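Coronin (Toxoplasma gondii, PDB 4OZU) probably binds actin filaments, this chain being its WD40 domain, a seven-bladed beta-propeller. Local coordinates at residues V104-L109 with P122-T127; K74-T79 with E118-I123; I94-C99 with A136-A141. One frame throughout, in Å; residues are numbered along the deposited sequence.

All three contacts lie in one part of the propeller. Interaction 1 pairs strand 104-108 with the edge strand 124-126 of the sheet 82-87, 94-99, 104-108 and 124-126. Interaction 3 starts from a neighbouring strand of that sheet and reaches the first strand of the next blade; its centre is about 10 Å from that of interaction 1. Interaction 2 belongs to the preceding blade, centre to centre about 8 Å from interaction 1, and shares Pro122 and Ile123 with it. Trp107 CE2 lies 3.3 Å from Ile75 CG2. His78 NE2 and Thr97 OG1, 2.7 Å apart, join the segments of interactions 2 and 3, and Thr97 OG1 is also bonded to Trp107 NE1.

Interaction 1 of 3, residues V104-L109 with P122-T127; sequences VRIWQL and PIATLT
Trp107 and Pro122 lie side by side and point the same way, with Pro122 CG over one face of the indole, 3.9 Å from the centre of the six-membered ring and offset toward its rim. This is a CH-pi contact. Trp107 CG is placed beside the backbone N (chi1 -59°), and the indole reaches back to the proline although its CB starts away from it. Pro122 CG also touches the aliphatic part of Arg105, 3.8 Å from Arg105 CG. The extended Arg105 chain carries its guanidinium on to a salt bridge with Asp101.

Val104, Ile106, Ala124 and Leu126 form the opposite, apolar face. Ile106 CG1 packs on Ala124 CB at 3.8 Å. At the exposed end of the pair, Ile123 CG1 meets Ile106 CG2 at 3.9 Å. Ile123 CG1 stands between its own N and carbonyl carbon (chi1 60°). That leaves Ile123 CG2 against Gln108 CB, 3.5 Å away, with the two side chains nearly at right angles. The backbones are antiparallel. Ile106 N bonds straight to Ala124 O at 2.8 Å. Ile106 O takes Ile123 N at 2.8 Å and, weakly, Ala124 N, which makes a classic beta bulge.

Strand 94-99 lies along the other edge of strand 104-108. Strand 133-138 of the next blade covers Val104 and Ile106, and Ile75 of strand 73-75 packs on Trp107.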
loop_
_atom_site.group_PDB
_atom_site.type_symbol
_atom_site.label_atom_id
_atom_site.label_comp_id
_atom_site.label_asym_id
_atom_site.label_seq_id
_atom_site.Cartn_x
_atom_site.Cartn_y
_atom_site.Cartn_z
ATOM N N VAL A 104 -13.883 11.331 1.247
ATOM C CA VAL A 104 -12.512 11.101 1.680
ATOM C C VAL A 104 -12.215 12.086 2.801
ATOM O O VAL A 104 -12.438 13.286 2.656
ATOM C CB VAL A 104 -11.489 11.270 0.530
ATOM C CG1 VAL A 104 -10.065 11.057 1.041
ATOM C CG2 VAL A 104 -11.786 10.293 -0.592
ATOM N N ARG A 105 -11.729 11.565 3.926
ATOM C CA ARG A 105 -11.470 12.371 5.113
ATOM C C ARG A 105 -9.984 12.371 5.442
ATOM O O ARG A 105 -9.351 11.322 5.447
ATOM C CB ARG A 105 -12.271 11.834 6.302
ATOM C CG ARG A 105 -13.774 11.998 6.143
ATOM C CD ARG A 105 -14.547 11.297 7.253
ATOM N NE ARG A 105 -15.984 11.561 7.164
ATOM C CZ ARG A 105 -16.836 10.881 6.400
ATOM N NH1 ARG A 105 -16.411 9.881 5.640
ATOM N NH2 ARG A 105 -18.130 11.198 6.397
ATOM N N ILE A 106 -9.439 13.558 5.694
ATOM C CA ILE A 106 -8.054 13.699 6.134
ATOM C C ILE A 106 -8.070 13.939 7.636
ATOM O O ILE A 106 -8.781 14.815 8.127
ATOM C CB ILE A 106 -7.316 14.861 5.426
ATOM C CG1 ILE A 106 -7.552 14.828 3.911
ATOM C CG2 ILE A 106 -5.828 14.805 5.733
ATOM C CD1 ILE A 106 -7.197 13.523 3.249
ATOM N N TRP A 107 -7.284 13.151 8.356
ATOM C CA TRP A 107 -7.269 13.180 9.809
ATOM C C TRP A 107 -5.922 13.641 10.347
ATOM O O TRP A 107 -4.887 13.340 9.760
ATOM C CB TRP A 107 -7.579 11.794 10.358
ATOM C CG TRP A 107 -8.888 11.249 9.925
ATOM C CD1 TRP A 107 -9.109 10.348 8.929
ATOM C CD2 TRP A 107 -10.172 11.554 10.487
ATOM N NE1 TRP A 107 -10.450 10.070 8.833
ATOM C CE2 TRP A 107 -11.125 10.799 9.776
ATOM C CE3 TRP A 107 -10.605 12.391 11.517
ATOM C CZ2 TRP A 107 -12.484 10.858 10.062
ATOM C CZ3 TRP A 107 -11.955 12.447 11.802
ATOM C CH2 TRP A 107 -12.879 11.684 11.077
ATOM N N GLN A 108 -5.947 14.357 11.468
ATOM C CA GLN A 108 -4.730 14.731 12.180
ATOM C C GLN A 108 -4.786 14.250 13.624
ATOM O O GLN A 108 -5.557 14.772 14.436
ATOM C CB GLN A 108 -4.515 16.241 12.144
ATOM C CG GLN A 108 -3.173 16.672 12.719
ATOM C CD GLN A 108 -2.894 18.144 12.507
ATOM O OE1 GLN A 108 -3.813 18.954 12.406
ATOM N NE2 GLN A 108 -1.617 18.496 12.433
ATOM N N LEU A 109 -3.962 13.257 13.945
ATOM C CA LEU A 109 -3.891 12.728 15.308
ATOM C C LEU A 109 -3.258 13.735 16.263
ATOM O O LEU A 109 -2.439 14.556 15.848
ATOM C CB LEU A 109 -3.090 11.421 15.330
ATOM C CG LEU A 109 -3.742 10.248 14.597
ATOM C CD1 LEU A 109 -2.717 9.187 14.264
ATOM C CD2 LEU A 109 -4.865 9.656 15.432
ATOM N N PRO A 122 -12.524 15.620 10.821
ATOM C CA PRO A 122 -11.339 15.648 9.958
ATOM C C PRO A 122 -10.802 17.061 9.781
ATOM O O PRO A 122 -11.564 18.016 9.937
ATOM C CB PRO A 122 -11.849 15.106 8.616
ATOM C CG PRO A 122 -13.211 14.568 8.867
ATOM C CD PRO A 122 -13.742 15.268 10.074
ATOM N N ILE A 123 -9.520 17.196 9.460
ATOM C CA ILE A 123 -8.956 18.511 9.164
ATOM C C ILE A 123 -9.307 18.932 7.736
ATOM O O ILE A 123 -9.252 20.112 7.390
ATOM C CB ILE A 123 -7.422 18.539 9.352
ATOM C CG1 ILE A 123 -6.734 17.521 8.435
ATOM C CG2 ILE A 123 -7.072 18.284 10.813
ATOM C CD1 ILE A 123 -5.234 17.685 8.377
ATOM N N ALA A 124 -9.666 17.955 6.913
ATOM C CA ALA A 124 -10.153 18.218 5.563
ATOM C C ALA A 124 -11.169 17.149 5.177
ATOM O O ALA A 124 -10.952 15.955 5.412
ATOM C CB ALA A 124 -8.995 18.258 4.557
ATOM N N THR A 125 -12.284 17.601 4.610
ATOM C CA THR A 125 -13.356 16.726 4.160
ATOM C C THR A 125 -13.499 16.902 2.648
ATOM O O THR A 125 -13.925 17.956 2.183
ATOM C CB THR A 125 -14.684 17.040 4.878
ATOM O OG1 THR A 125 -14.515 16.848 6.289
ATOM C CG2 THR A 125 -15.800 16.137 4.385
ATOM N N LEU A 126 -13.122 15.870 1.898
ATOM C CA LEU A 126 -13.046 15.945 0.438
ATOM C C LEU A 126 -14.270 15.300 -0.195
ATOM O O LEU A 126 -14.397 14.076 -0.219
ATOM C CB LEU A 126 -11.766 15.270 -0.063
ATOM C CG LEU A 126 -10.482 15.636 0.679
ATOM C CD1 LEU A 126 -9.296 14.999 -0.013
ATOM C CD2 LEU A 126 -10.306 17.146 0.776
ATOM N N THR A 127 -15.168 16.143 -0.703
ATOM C CA THR A 127 -16.482 15.710 -1.174
ATOM C C THR A 127 -16.575 15.778 -2.694
ATOM O O THR A 127 -15.791 16.483 -3.337
ATOM C CB THR A 127 -17.597 16.576 -0.570
ATOM O OG1 THR A 127 -17.417 17.941 -0.973
ATOM C CG2 THR A 127 -17.590 16.496 0.951
#

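Interaction 2 of 3, residues K74-T79 with E118-I123; sequences KIKGHT and ELKEPI
Strands 74-75 and 118-119 run parallel, Lys74 beside Glu118 and Ile75 beside Leu119, with Leu119 bonded through both its N and its O. Leu119 N gives to Lys74 O at 2.7 Å, and Lys76 N gives to Leu119 O at 2.7 Å. The second bond is almost straight, 178° at the hydrogen. Two CA-H...O contacts accompany them, from Glu118 CA to Lys74 O and from Ile75 CA to Leu119 O.

Ile75 and Leu119 lie side by side and point the same way. Ile75 CG1 touches Leu119 CB at 3.9 Å, and Leu119 CD2 lies 4.1 Å from Ile75 CD1. Ile75 CG1 stands anti to the carbonyl carbon (chi1 -64°), which turns this branch to the leucine. Ile75 also packs on Leu58 and Ile60 of strand 58-62.

In the propeller, strand 118-119 is a short extra strand added beside strand 73-75, at the outer edge of its blade, and is that strand's parallel partner. The chain returns to this blade after building three strands of the next one, then goes on through Pro122 to that blade's outer strand.

Lys76 and Glu118 cross obliquely at the surface. The methylene Lys76 CE comes 3.0 Å from Glu118 OE2, a short contact of doubtful exact length and not a hydrogen bond. The bend at the end of the lysine (chi4 -64°) leaves NZ farther off, 4.3 Å from Glu118 OE2, beyond a salt bridge. The attraction between these charges is therefore probably modest. Lys120 runs alongside Lys76, with Lys120 CE 4.2 Å from Lys76 CD. Lys74 turns its end away to a cation-pi contact with Trp50.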
loop_
_atom_site.group_PDB
_atom_site.type_symbol
_atom_site.label_atom_id
_atom_site.label_comp_id
_atom_site.label_asym_id
_atom_site.label_seq_id
_atom_site.Cartn_x
_atom_site.Cartn_y
_atom_site.Cartn_z
ATOM N N LYS A 74 -9.593 6.127 18.855
ATOM C CA LYS A 74 -10.690 5.959 17.905
ATOM C C LYS A 74 -10.834 7.133 16.949
ATOM O O LYS A 74 -10.792 8.293 17.355
ATOM C CB LYS A 74 -12.011 5.772 18.645
ATOM C CG LYS A 74 -12.006 4.668 19.677
ATOM C CD LYS A 74 -11.870 3.302 19.043
ATOM C CE LYS A 74 -11.985 2.219 20.101
ATOM N NZ LYS A 74 -11.841 0.866 19.523
ATOM N N ILE A 75 -11.026 6.813 15.676
ATOM C CA ILE A 75 -11.376 7.804 14.674
ATOM C C ILE A 75 -12.775 7.475 14.160
ATOM O O ILE A 75 -13.001 6.391 13.625
ATOM C CB ILE A 75 -10.345 7.825 13.520
ATOM C CG1 ILE A 75 -8.979 8.249 14.056
ATOM C CG2 ILE A 75 -10.797 8.772 12.401
ATOM C CD1 ILE A 75 -7.877 8.283 13.009
ATOM N N LYS A 76 -13.707 8.408 14.341
ATOM C CA LYS A 76 -15.103 8.206 13.940
ATOM C C LYS A 76 -15.418 9.044 12.689
ATOM O O LYS A 76 -14.739 8.909 11.676
ATOM C CB LYS A 76 -16.035 8.547 15.102
ATOM C CG LYS A 76 -15.770 7.710 16.351
ATOM C CD LYS A 76 -16.814 7.953 17.429
ATOM C CE LYS A 76 -16.544 7.117 18.673
ATOM N NZ LYS A 76 -16.641 5.655 18.411
ATOM N N GLY A 77 -16.444 9.889 12.741
ATOM C CA GLY A 77 -16.746 10.775 11.625
ATOM C C GLY A 77 -17.450 10.099 10.458
ATOM O O GLY A 77 -18.441 10.621 9.938
ATOM N N HIS A 78 -16.941 8.942 10.045
ATOM C CA HIS A 78 -17.538 8.175 8.951
ATOM C C HIS A 78 -18.990 7.821 9.242
ATOM O O HIS A 78 -19.347 7.554 10.386
ATOM C CB HIS A 78 -16.749 6.888 8.701
ATOM C CG HIS A 78 -15.265 7.069 8.726
ATOM N ND1 HIS A 78 -14.505 6.823 9.850
ATOM C CD2 HIS A 78 -14.399 7.467 7.765
ATOM C CE1 HIS A 78 -13.234 7.063 9.579
ATOM N NE2 HIS A 78 -13.144 7.454 8.320
ATOM N N THR A 79 -19.819 7.806 8.199
ATOM C CA THR A 79 -21.230 7.457 8.343
ATOM C C THR A 79 -21.508 6.095 7.699
ATOM O O THR A 79 -22.607 5.552 7.810
ATOM C CB THR A 79 -22.145 8.546 7.734
ATOM O OG1 THR A 79 -22.103 8.501 6.300
ATOM C CG2 THR A 79 -21.715 9.928 8.219
ATOM N N GLU A 118 -10.088 10.400 20.953
ATOM C CA GLU A 118 -11.201 10.252 20.024
ATOM C C GLU A 118 -11.177 11.373 18.994
ATOM O O GLU A 118 -11.176 12.552 19.351
ATOM C CB GLU A 118 -12.531 10.257 20.775
ATOM C CG GLU A 118 -13.737 9.907 19.921
ATOM C CD GLU A 118 -15.043 10.104 20.669
ATOM O OE1 GLU A 118 -15.310 11.242 21.112
ATOM O OE2 GLU A 118 -15.798 9.120 20.824
ATOM N N LEU A 119 -11.146 10.990 17.723
ATOM C CA LEU A 119 -11.199 11.930 16.610
ATOM C C LEU A 119 -12.553 11.856 15.918
ATOM O O LEU A 119 -12.958 10.789 15.455
ATOM C CB LEU A 119 -10.085 11.629 15.608
ATOM C CG LEU A 119 -8.970 12.660 15.456
ATOM C CD1 LEU A 119 -8.301 12.958 16.787
ATOM C CD2 LEU A 119 -7.950 12.160 14.442
ATOM N N LYS A 120 -13.246 12.989 15.848
ATOM C CA LYS A 120 -14.549 13.060 15.190
ATOM C C LYS A 120 -14.528 13.979 13.977
ATOM O O LYS A 120 -15.246 13.743 13.006
ATOM C CB LYS A 120 -15.623 13.538 16.171
ATOM C CG LYS A 120 -16.159 12.450 17.084
ATOM C CD LYS A 120 -17.399 12.921 17.833
ATOM C CE LYS A 120 -18.086 11.773 18.556
ATOM N NZ LYS A 120 -19.357 12.196 19.213
ATOM N N GLU A 121 -13.711 15.028 14.040
ATOM C CA GLU A 121 -13.651 16.022 12.969
ATOM C C GLU A 121 -12.380 15.887 12.130
ATOM O O GLU A 121 -11.276 16.015 12.653
ATOM C CB GLU A 121 -13.727 17.432 13.555
ATOM C CG GLU A 121 -15.041 17.744 14.264
ATOM C CD GLU A 121 -16.201 17.972 13.305
ATOM O OE1 GLU A 121 -16.031 17.761 12.084
ATOM O OE2 GLU A 121 -17.286 18.372 13.777
ATOM N N PRO A 122 -12.524 15.620 10.821
ATOM C CA PRO A 122 -11.339 15.648 9.958
ATOM C C PRO A 122 -10.802 17.061 9.781
ATOM O O PRO A 122 -11.564 18.016 9.937
ATOM C CB PRO A 122 -11.849 15.106 8.616
ATOM C CG PRO A 122 -13.211 14.568 8.867
ATOM C CD PRO A 122 -13.742 15.268 10.074
ATOM N N ILE A 123 -9.520 17.196 9.460
ATOM C CA ILE A 123 -8.956 18.511 9.164
ATOM C C ILE A 123 -9.307 18.932 7.736
ATOM O O ILE A 123 -9.252 20.112 7.390
ATOM C CB ILE A 123 -7.422 18.539 9.352
ATOM C CG1 ILE A 123 -6.734 17.521 8.435
ATOM C CG2 ILE A 123 -7.072 18.284 10.813
ATOM C CD1 ILE A 123 -5.234 17.685 8.377
#

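Interaction 3 of 3, residues I94-C99 with A136-A141; sequences ILATAC and AEWNPA
Strands 94-99 and 136-138 run roughly antiparallel, at 155°, with their axes 7.1 Å apart at the closest. No hydrogen bond joins them. The nearest CA atoms are those of Ala98 and Ala136, 5.8 Å apart, so the two strands meet through side chains as parts of different sheets.

Small residues allow this approach. Ala96, Ala98 and Ala136 all direct their CB atoms across the gap. Ala98 CB meets Ala136 CB at 4.2 Å, and Ala96 CB lies 4.4 Å from the same methyl. The contact then widens to take in the indole of Trp138. With Trp138 CG anti to the carbonyl carbon (chi1 -62°), the indole reaches across to Ala96 and Ile94. Ala96 CB touches Trp138 CZ2 at 3.7 Å, coming obliquely to the ring. Ile94 CG2 reaches the same ring atom at 3.9 Å, also obliquely, and the Ile94 and Trp138 side chains cross at about a right angle. The backbone carbonyl carbon of Leu95 lies at the edge of the indole, near its plane.

This is packing between consecutive blades of the WD40 propeller. Strand 94-99 is an inner strand of one four-stranded blade, and strand 133-138 is the first strand of the next. The contact is buried, and its centre is about 10 Å from the centre of the chain.

The indole is held by more than packing. Trp138 NE1 bonds to the backbone O of Asn86, in strand 82-87, which neighbours strand 94-99. Leu146 of strand 145-150 touches both Ala96 and Trp138. The backbone of Ala136 is also tied to the blade that holds strand 94-99: its N bonds to Asp84 OD2 and its O to Asn86 ND2. Just beyond the strand, Asn139 OD1 accepts from Ala141 N at 2.8 Å, an Asx turn that leads the chain out of strand 133-138.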
loop_
_atom_site.group_PDB
_atom_site.type_symbol
_atom_site.label_atom_id
_atom_site.label_comp_id
_atom_site.label_asym_id
_atom_site.label_seq_id
_atom_site.Cartn_x
_atom_site.Cartn_y
_atom_site.Cartn_z
ATOM N N ILE A 94 -0.783 12.409 10.227
ATOM C CA ILE A 94 -1.761 12.607 9.161
ATOM C C ILE A 94 -2.097 11.308 8.440
ATOM O O ILE A 94 -1.218 10.546 8.045
ATOM C CB ILE A 94 -1.249 13.634 8.127
ATOM C CG1 ILE A 94 -1.030 14.998 8.792
ATOM C CG2 ILE A 94 -2.213 13.763 6.949
ATOM C CD1 ILE A 94 -2.287 15.636 9.363
ATOM N N LEU A 95 -3.386 11.062 8.260
ATOM C CA LEU A 95 -3.813 9.926 7.468
ATOM C C LEU A 95 -5.102 10.253 6.745
ATOM O O LEU A 95 -5.776 11.241 7.060
ATOM C CB LEU A 95 -3.994 8.684 8.346
ATOM C CG LEU A 95 -5.088 8.741 9.416
ATOM C CD1 LEU A 95 -5.551 7.339 9.743
ATOM C CD2 LEU A 95 -4.598 9.431 10.691
ATOM N N ALA A 96 -5.430 9.408 5.775
ATOM C CA ALA A 96 -6.650 9.556 5.001
ATOM C C ALA A 96 -7.473 8.274 5.002
ATOM O O ALA A 96 -6.933 7.176 4.939
ATOM C CB ALA A 96 -6.318 9.952 3.579
ATOM N N THR A 97 -8.791 8.431 5.049
ATOM C CA THR A 97 -9.695 7.307 4.875
ATOM C C THR A 97 -10.625 7.567 3.700
ATOM O O THR A 97 -11.040 8.700 3.460
ATOM C CB THR A 97 -10.552 7.044 6.123
ATOM O OG1 THR A 97 -11.350 8.199 6.406
ATOM C CG2 THR A 97 -9.685 6.711 7.320
ATOM N N ALA A 98 -10.924 6.499 2.972
ATOM C CA ALA A 98 -11.972 6.489 1.967
ATOM C C ALA A 98 -13.170 5.758 2.543
ATOM O O ALA A 98 -13.014 4.728 3.184
ATOM C CB ALA A 98 -11.500 5.813 0.695
ATOM N N CYS A 99 -14.368 6.277 2.297
ATOM C CA CYS A 99 -15.563 5.757 2.947
ATOM C C CYS A 99 -16.672 5.429 1.947
ATOM O O CYS A 99 -16.774 6.043 0.875
ATOM C CB CYS A 99 -16.065 6.772 3.969
ATOM S SG CYS A 99 -17.423 6.201 4.991
ATOM N N ALA A 136 -7.602 5.627 -1.389
ATOM C CA ALA A 136 -7.092 6.950 -1.084
ATOM C C ALA A 136 -5.585 6.805 -0.933
ATOM O O ALA A 136 -5.109 6.275 0.069
ATOM C CB ALA A 136 -7.719 7.508 0.172
ATOM N N GLU A 137 -4.852 7.265 -1.940
ATOM C CA GLU A 137 -3.407 7.070 -2.004
ATOM C C GLU A 137 -2.647 8.389 -2.106
ATOM O O GLU A 137 -2.909 9.219 -2.986
ATOM C CB GLU A 137 -3.049 6.182 -3.197
ATOM C CG GLU A 137 -3.496 4.731 -3.057
ATOM C CD GLU A 137 -2.535 3.872 -2.250
ATOM O OE1 GLU A 137 -1.389 4.303 -2.007
ATOM O OE2 GLU A 137 -2.933 2.752 -1.864
ATOM N N TRP A 138 -1.688 8.554 -1.207
ATOM C CA TRP A 138 -0.857 9.744 -1.173
ATOM C C TRP A 138 0.267 9.672 -2.189
ATOM O O TRP A 138 0.916 8.635 -2.337
ATOM C CB TRP A 138 -0.232 9.923 0.207
ATOM C CG TRP A 138 -1.178 10.116 1.335
ATOM C CD1 TRP A 138 -1.635 9.163 2.200
ATOM C CD2 TRP A 138 -1.743 11.355 1.765
ATOM N NE1 TRP A 138 -2.465 9.735 3.138
ATOM C CE2 TRP A 138 -2.548 11.078 2.891
ATOM C CE3 TRP A 138 -1.651 12.673 1.308
ATOM C CZ2 TRP A 138 -3.251 12.070 3.563
ATOM C CZ3 TRP A 138 -2.363 13.656 1.972
ATOM C CH2 TRP A 138 -3.151 13.349 3.088
ATOM N N ASN A 139 0.520 10.795 -2.847
ATOM C CA ASN A 139 1.685 10.933 -3.697
ATOM C C ASN A 139 2.950 10.732 -2.863
ATOM O O ASN A 139 3.091 11.343 -1.808
ATOM C CB ASN A 139 1.686 12.306 -4.364
ATOM C CG ASN A 139 2.727 12.419 -5.452
ATOM O OD1 ASN A 139 3.930 12.302 -5.197
ATOM N ND2 ASN A 139 2.271 12.641 -6.677
ATOM N N PRO A 140 3.869 9.872 -3.327
ATOM C CA PRO A 140 5.064 9.562 -2.529
ATOM C C PRO A 140 6.138 10.641 -2.576
ATOM O O PRO A 140 7.091 10.549 -1.811
ATOM C CB PRO A 140 5.580 8.272 -3.170
ATOM C CG PRO A 140 5.152 8.376 -4.588
ATOM C CD PRO A 140 3.809 9.056 -4.556
ATOM N N ALA A 141 5.990 11.640 -3.444
ATOM C CA ALA A 141 7.013 12.674 -3.593
ATOM C C ALA A 141 6.510 14.068 -3.251
ATOM O O ALA A 141 7.304 14.951 -2.927
ATOM C CB ALA A 141 7.556 12.662 -5.002
#